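PDB 3P5M: enoyl-CoA hydratase/isomerase from Mycobacterium avium, which probably catalyses hydration or double-bond isomerisation of enoyl-coenzyme A thioesters. Local coordinates for residues Glu184-Leu187 against Thr188-Arg192; Gly196-Thr199 against Leu200-Gly203. All blocks are in the same frame, centred on the assembly; numbering follows the deposited sequence.

Contact 1 (Glu184-Leu187 against Thr188-Arg192); sequences ESVL and TDVLR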
ATOM      1  N   GLU B 184       5.380 -13.891 -19.643  1.00 13.19           N
ATOM      2  CA  GLU B 184       5.999 -14.076 -20.949  1.00 15.15           C
ATOM      3  C   GLU B 184       5.601 -12.949 -21.897  1.00 15.21           C
ATOM      4  O   GLU B 184       6.450 -12.390 -22.607  1.00 14.81           O
ATOM      5  CB  GLU B 184       5.625 -15.460 -21.560  1.00 15.39           C
ATOM      6  CG  GLU B 184       6.385 -16.645 -20.962  1.00 18.59           C
ATOM      7  CD  GLU B 184       5.773 -17.145 -19.628  1.00 27.32           C
ATOM      8  OE1 GLU B 184       4.759 -16.558 -19.144  1.00 26.87           O
ATOM      9  OE2 GLU B 184       6.314 -18.130 -19.053  1.00 29.60           O
ATOM     10  N   SER B 185       4.309 -12.617 -21.890  1.00 15.56           N
ATOM     11  CA  SER B 185       3.769 -11.615 -22.800  0.70 16.29           C
ATOM     12  C   SER B 185       4.304 -10.232 -22.457  1.00 16.08           C
ATOM     13  O   SER B 185       4.663  -9.457 -23.362  1.00 16.29           O
ATOM     14  CB  SER B 185       2.243 -11.615 -22.748  0.70 16.87           C
ATOM     15  OG  SER B 185       1.744 -10.414 -23.305  0.70 19.30           O
ATOM     16  N   VAL B 186       4.390  -9.939 -21.156  1.00 14.34           N
ATOM     17  CA  VAL B 186       4.941  -8.656 -20.697  1.00 13.75           C
ATOM     18  C   VAL B 186       6.430  -8.540 -21.030  1.00 13.76           C
ATOM     19  O   VAL B 186       6.841  -7.558 -21.606  1.00 13.90           O
ATOM     20  CB  VAL B 186       4.657  -8.365 -19.209  1.00 12.77           C
ATOM     21  CG1 VAL B 186       5.399  -7.124 -18.742  1.00 13.86           C
ATOM     22  CG2 VAL B 186       3.168  -8.121 -19.030  1.00 12.22           C
ATOM     23  N   LEU B 187       7.182  -9.587 -20.748  1.00 12.98           N
ATOM     24  CA  LEU B 187       8.560  -9.697 -21.126  1.00 12.92           C
ATOM     25  C   LEU B 187       8.753  -9.416 -22.634  1.00 12.40           C
ATOM     26  O   LEU B 187       9.589  -8.582 -23.012  1.00 10.71           O
ATOM     27  CB  LEU B 187       9.116 -11.072 -20.720  1.00 13.61           C
ATOM     28  CG  LEU B 187      10.625 -11.253 -20.980  1.00 16.35           C
ATOM     29  CD1 LEU B 187      11.444 -10.218 -20.251  1.00 16.04           C
ATOM     30  CD2 LEU B 187      11.133 -12.665 -20.684  1.00 13.94           C
ATOM     31  N   THR B 188       7.924 -10.073 -23.461  1.00 13.03           N
ATOM     32  CA  THR B 188       7.942  -9.862 -24.919  1.00 13.56           C
ATOM     33  C   THR B 188       7.663  -8.393 -25.234  1.00 13.42           C
ATOM     34  O   THR B 188       8.384  -7.787 -26.039  1.00 12.97           O
ATOM     35  CB  THR B 188       6.912 -10.763 -25.671  1.00 13.81           C
ATOM     36  OG1 THR B 188       7.201 -12.131 -25.394  1.00 15.51           O
ATOM     37  CG2 THR B 188       6.958 -10.517 -27.175  1.00 13.60           C
ATOM     38  N   ASP B 189       6.634  -7.826 -24.599  1.00 13.57           N
ATOM     39  CA  ASP B 189       6.283  -6.429 -24.856  1.00 13.56           C
ATOM     40  C   ASP B 189       7.455  -5.520 -24.569  1.00 13.20           C
ATOM     41  O   ASP B 189       7.809  -4.714 -25.413  1.00 13.04           O
ATOM     42  CB  ASP B 189       5.094  -5.983 -24.033  1.00 14.19           C
ATOM     43  CG  ASP B 189       3.771  -6.571 -24.524  1.00 18.59           C
ATOM     44  OD1 ASP B 189       3.729  -7.280 -25.549  1.00 22.68           O
ATOM     45  OD2 ASP B 189       2.740  -6.322 -23.857  1.00 23.45           O
ATOM     46  N   VAL B 190       8.065  -5.666 -23.387  1.00 12.11           N
ATOM     47  CA  VAL B 190       9.194  -4.812 -22.979  1.00 11.87           C
ATOM     48  C   VAL B 190      10.425  -5.029 -23.907  1.00 12.35           C
ATOM     49  O   VAL B 190      11.060  -4.079 -24.344  1.00 11.43           O
ATOM     50  CB  VAL B 190       9.517  -5.060 -21.468  1.00 11.95           C
ATOM     51  CG1 VAL B 190      10.906  -4.491 -21.044  1.00 12.66           C
ATOM     52  CG2 VAL B 190       8.406  -4.472 -20.596  1.00 10.19           C
ATOM     53  N   LEU B 191      10.756  -6.281 -24.207  1.00 12.31           N
ATOM     54  CA  LEU B 191      11.877  -6.552 -25.085  1.00 13.93           C
ATOM     55  C   LEU B 191      11.629  -5.941 -26.483  1.00 14.99           C
ATOM     56  O   LEU B 191      12.498  -5.228 -27.024  1.00 15.20           O
ATOM     57  CB  LEU B 191      12.123  -8.048 -25.175  1.00 14.48           C
ATOM     58  CG  LEU B 191      13.459  -8.522 -25.749  1.00 18.74           C
ATOM     59  CD1 LEU B 191      14.672  -8.073 -24.871  1.00 19.37           C
ATOM     60  CD2 LEU B 191      13.406 -10.067 -25.946  1.00 21.62           C
ATOM     61  N   ARG B 192      10.454  -6.182 -27.057  1.00 14.06           N
ATOM     62  CA  ARG B 192      10.132  -5.551 -28.333  1.00 15.61           C
ATOM     63  C   ARG B 192      10.354  -4.033 -28.290  1.00 14.82           C
ATOM     64  O   ARG B 192      11.019  -3.476 -29.163  1.00 14.96           O
ATOM     65  CB  ARG B 192       8.692  -5.877 -28.809  1.00 16.31           C
ATOM     66  CG  ARG B 192       8.169  -4.945 -29.968  1.00 20.57           C
ATOM     67  CD  ARG B 192       6.594  -4.927 -30.093  1.00 28.59           C
ATOM     68  NE  ARG B 192       5.957  -4.844 -28.764  1.00 34.93           N
ATOM     69  CZ  ARG B 192       5.789  -3.724 -28.053  1.00 35.83           C
ATOM     70  NH1 ARG B 192       6.168  -2.536 -28.545  1.00 36.02           N
ATOM     71  NH2 ARG B 192       5.221  -3.791 -26.851  1.00 35.53           N
TER
HETATM   72  O   HOH W   1       3.035  -9.852 -26.023  1.00 34.47           O
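Glu184 O is gripped by two donors of one residue, the amide and the hydroxyl of Thr188, which reach it from opposite faces of its carbonyl plane. The hydroxyl bond, Thr188 OG1 to Glu184 O, measures 2.9 Å and comes from above that plane, 36° out of it and not on a lone pair. A chi1 of -59° puts OG1 beside the backbone N of Thr188, facing the preceding turn where Glu184 O lies, while CG2 stands anti to that nitrogen. The amide bond from Thr188 N to Glu184 O belongs to the regular i to i+4 series, continued by Asp189 N to Ser185 O (2.8 Å), Val190 N to Val186 O and Leu191 N to Leu187 O (2.8 Å).

The side chains of Ser185 and Asp189, one turn apart, do not meet directly (OG to OD2 4.2 Å). Water 1 donates to Asp189 OD1 at 2.7 Å; its link to Ser185 OG holds for one of two serine conformers and is doubtful. On another side of the helix the methyls Val186 CG1 and Val190 CG2 are in loose apolar contact at 4.4 Å. Leu187 and Leu191 are also a turn apart and pack on Leu55 and Ile96 of the central sheet, Leu191 reaching Val16 and Arg18 as well.

The helix is thus amphipathic, with its leucines laid against the sheet and Ser185, Thr188 and the Asp189 carboxylate away from it, the two hydroxyl residues exposed. There the threonine hydroxyl donates a hydrogen bond to a main-chain carbonyl of its own helix, and the aspartate is bound by water.

Contact 2 (Gly196-Thr199 against Leu200-Gly203); sequences GGPT and LAFG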
ATOM      1  N   GLY B 196      13.487  -1.810 -30.024  1.00 16.89           N
ATOM      2  CA  GLY B 196      13.078  -0.906 -31.098  1.00 17.14           C
ATOM      3  C   GLY B 196      13.296   0.567 -30.749  1.00 17.52           C
ATOM      4  O   GLY B 196      12.997   1.484 -31.555  1.00 17.92           O
ATOM      5  N   GLY B 197      13.839   0.792 -29.556  1.00 16.79           N
ATOM      6  CA  GLY B 197      14.142   2.131 -29.055  1.00 16.45           C
ATOM      7  C   GLY B 197      15.428   2.804 -29.533  1.00 15.89           C
ATOM      8  O   GLY B 197      16.223   2.239 -30.286  1.00 16.24           O
ATOM      9  N   PRO B 198      15.614   4.059 -29.129  1.00 15.80           N
ATOM     10  CA  PRO B 198      16.788   4.849 -29.491  1.00 15.43           C
ATOM     11  C   PRO B 198      18.073   4.369 -28.799  1.00 14.25           C
ATOM     12  O   PRO B 198      18.515   4.959 -27.827  1.00 13.82           O
ATOM     13  CB  PRO B 198      16.388   6.246 -29.042  1.00 15.80           C
ATOM     14  CG  PRO B 198      15.474   5.985 -27.872  1.00 15.79           C
ATOM     15  CD  PRO B 198      14.638   4.856 -28.363  1.00 15.37           C
ATOM     16  N   THR B 199      18.680   3.330 -29.346  1.00 13.64           N
ATOM     17  CA  THR B 199      19.761   2.607 -28.686  1.00 14.07           C
ATOM     18  C   THR B 199      20.941   3.468 -28.231  1.00 13.69           C
ATOM     19  O   THR B 199      21.510   3.220 -27.169  1.00 12.94           O
ATOM     20  CB  THR B 199      20.239   1.455 -29.569  1.00 14.10           C
ATOM     21  OG1 THR B 199      19.093   0.725 -30.003  1.00 15.36           O
ATOM     22  CG2 THR B 199      21.175   0.523 -28.780  1.00 14.99           C
ATOM     23  N   LEU B 200      21.289   4.480 -29.027  1.00 12.97           N
ATOM     24  CA  LEU B 200      22.398   5.364 -28.693  1.00 13.32           C
ATOM     25  C   LEU B 200      22.037   6.229 -27.495  1.00 12.06           C
ATOM     26  O   LEU B 200      22.885   6.451 -26.616  1.00 10.76           O
ATOM     27  CB  LEU B 200      22.819   6.237 -29.876  1.00 13.42           C
ATOM     28  CG  LEU B 200      23.321   5.437 -31.106  1.00 16.67           C
ATOM     29  CD1 LEU B 200      23.568   6.335 -32.338  1.00 20.04           C
ATOM     30  CD2 LEU B 200      24.586   4.636 -30.811  1.00 18.00           C
ATOM     31  N   ALA B 201      20.790   6.708 -27.480  1.00 10.50           N
ATOM     32  CA  ALA B 201      20.257   7.436 -26.330  1.00 11.58           C
ATOM     33  C   ALA B 201      20.259   6.613 -25.052  1.00 11.03           C
ATOM     34  O   ALA B 201      20.589   7.149 -23.998  1.00 11.97           O
ATOM     35  CB  ALA B 201      18.844   8.028 -26.611  1.00 10.12           C
ATOM     36  N   PHE B 202      19.861   5.335 -25.166  1.00 11.23           N
ATOM     37  CA  PHE B 202      19.908   4.373 -24.073  1.00 10.92           C
ATOM     38  C   PHE B 202      21.331   4.197 -23.554  1.00 11.17           C
ATOM     39  O   PHE B 202      21.546   4.164 -22.347  1.00 10.82           O
ATOM     40  CB  PHE B 202      19.310   3.010 -24.485  1.00 10.57           C
ATOM     41  CG  PHE B 202      17.797   3.020 -24.703  1.00 10.92           C
ATOM     42  CD1 PHE B 202      16.986   4.010 -24.137  1.00  9.25           C
ATOM     43  CD2 PHE B 202      17.181   2.000 -25.443  1.00 11.44           C
ATOM     44  CE1 PHE B 202      15.578   4.032 -24.337  1.00 12.64           C
ATOM     45  CE2 PHE B 202      15.769   1.991 -25.633  1.00 12.64           C
ATOM     46  CZ  PHE B 202      14.961   3.007 -25.058  1.00 13.21           C
ATOM     47  N   GLY B 203      22.305   4.083 -24.461  1.00 11.63           N
ATOM     48  CA  GLY B 203      23.708   3.937 -24.055  1.00 11.60           C
ATOM     49  C   GLY B 203      24.254   5.160 -23.316  1.00 11.82           C
ATOM     50  O   GLY B 203      24.972   5.023 -22.330  1.00 12.18           O
TER
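The chain makes an inverse gamma turn centred on Pro198 and passes directly into a helix, whose first turn is closed by Phe202 N to Pro198 O (3.0 Å, with the donor in the carbonyl plane) and Gly203 N to Thr199 O (3.0 Å). Pro198 is the N-cap residue, and its ring meets two side chains of that turn. Its CB rests on Ala201 CB at 3.9 Å, while its CD approaches Phe202 CZ at 3.8 Å, the proline and phenyl side chains crossing at a slant.

With chi1 at -69°, Phe202 CG lies beside its own backbone N, and the ring is carried back past the start of the helix. One ring face therefore receives Pro198 O, 3.7 Å above the plane and displaced toward the rim. Farther out, Phe202 CE2 comes within 3.8 Å of Gly197 CA. Phe202 also touches Pro94.

Thr199 OG1 is hydrogen-bonded to Arg52 NE, and Gly197 O to Arg52 NH2, so a single guanidinium group ties the turn to the helix start. Another subunit packs on the turn, its Phe252 on Pro198 and its Gly133 on Ala201. The arrangement is an inverse gamma turn whose central proline occupies the N-cap position, leading from helix 183-195 into helix 199-213, here set at a subunit interface of the six-chain assembly.

Overall arrangement
Contact 1 comes first along the chain, within helix 183-195, and contact 2 follows at the turn that leads into helix 199-213; their centres are about 17 Å apart, on the same side of the chain's centre. The two sets of segments adjoin in sequence but do not otherwise touch. Their surroundings differ: residues 184-192 lie at the surface against strands 16-21, 53-58 and 95-99 of the main mixed sheet and meet no other subunit, whereas the touching residues of 196-203 are mostly buried, between their own chain and a second subunit. Together they trace the chain's passage from a helix flanking the central sheet to a helical region involved in assembly.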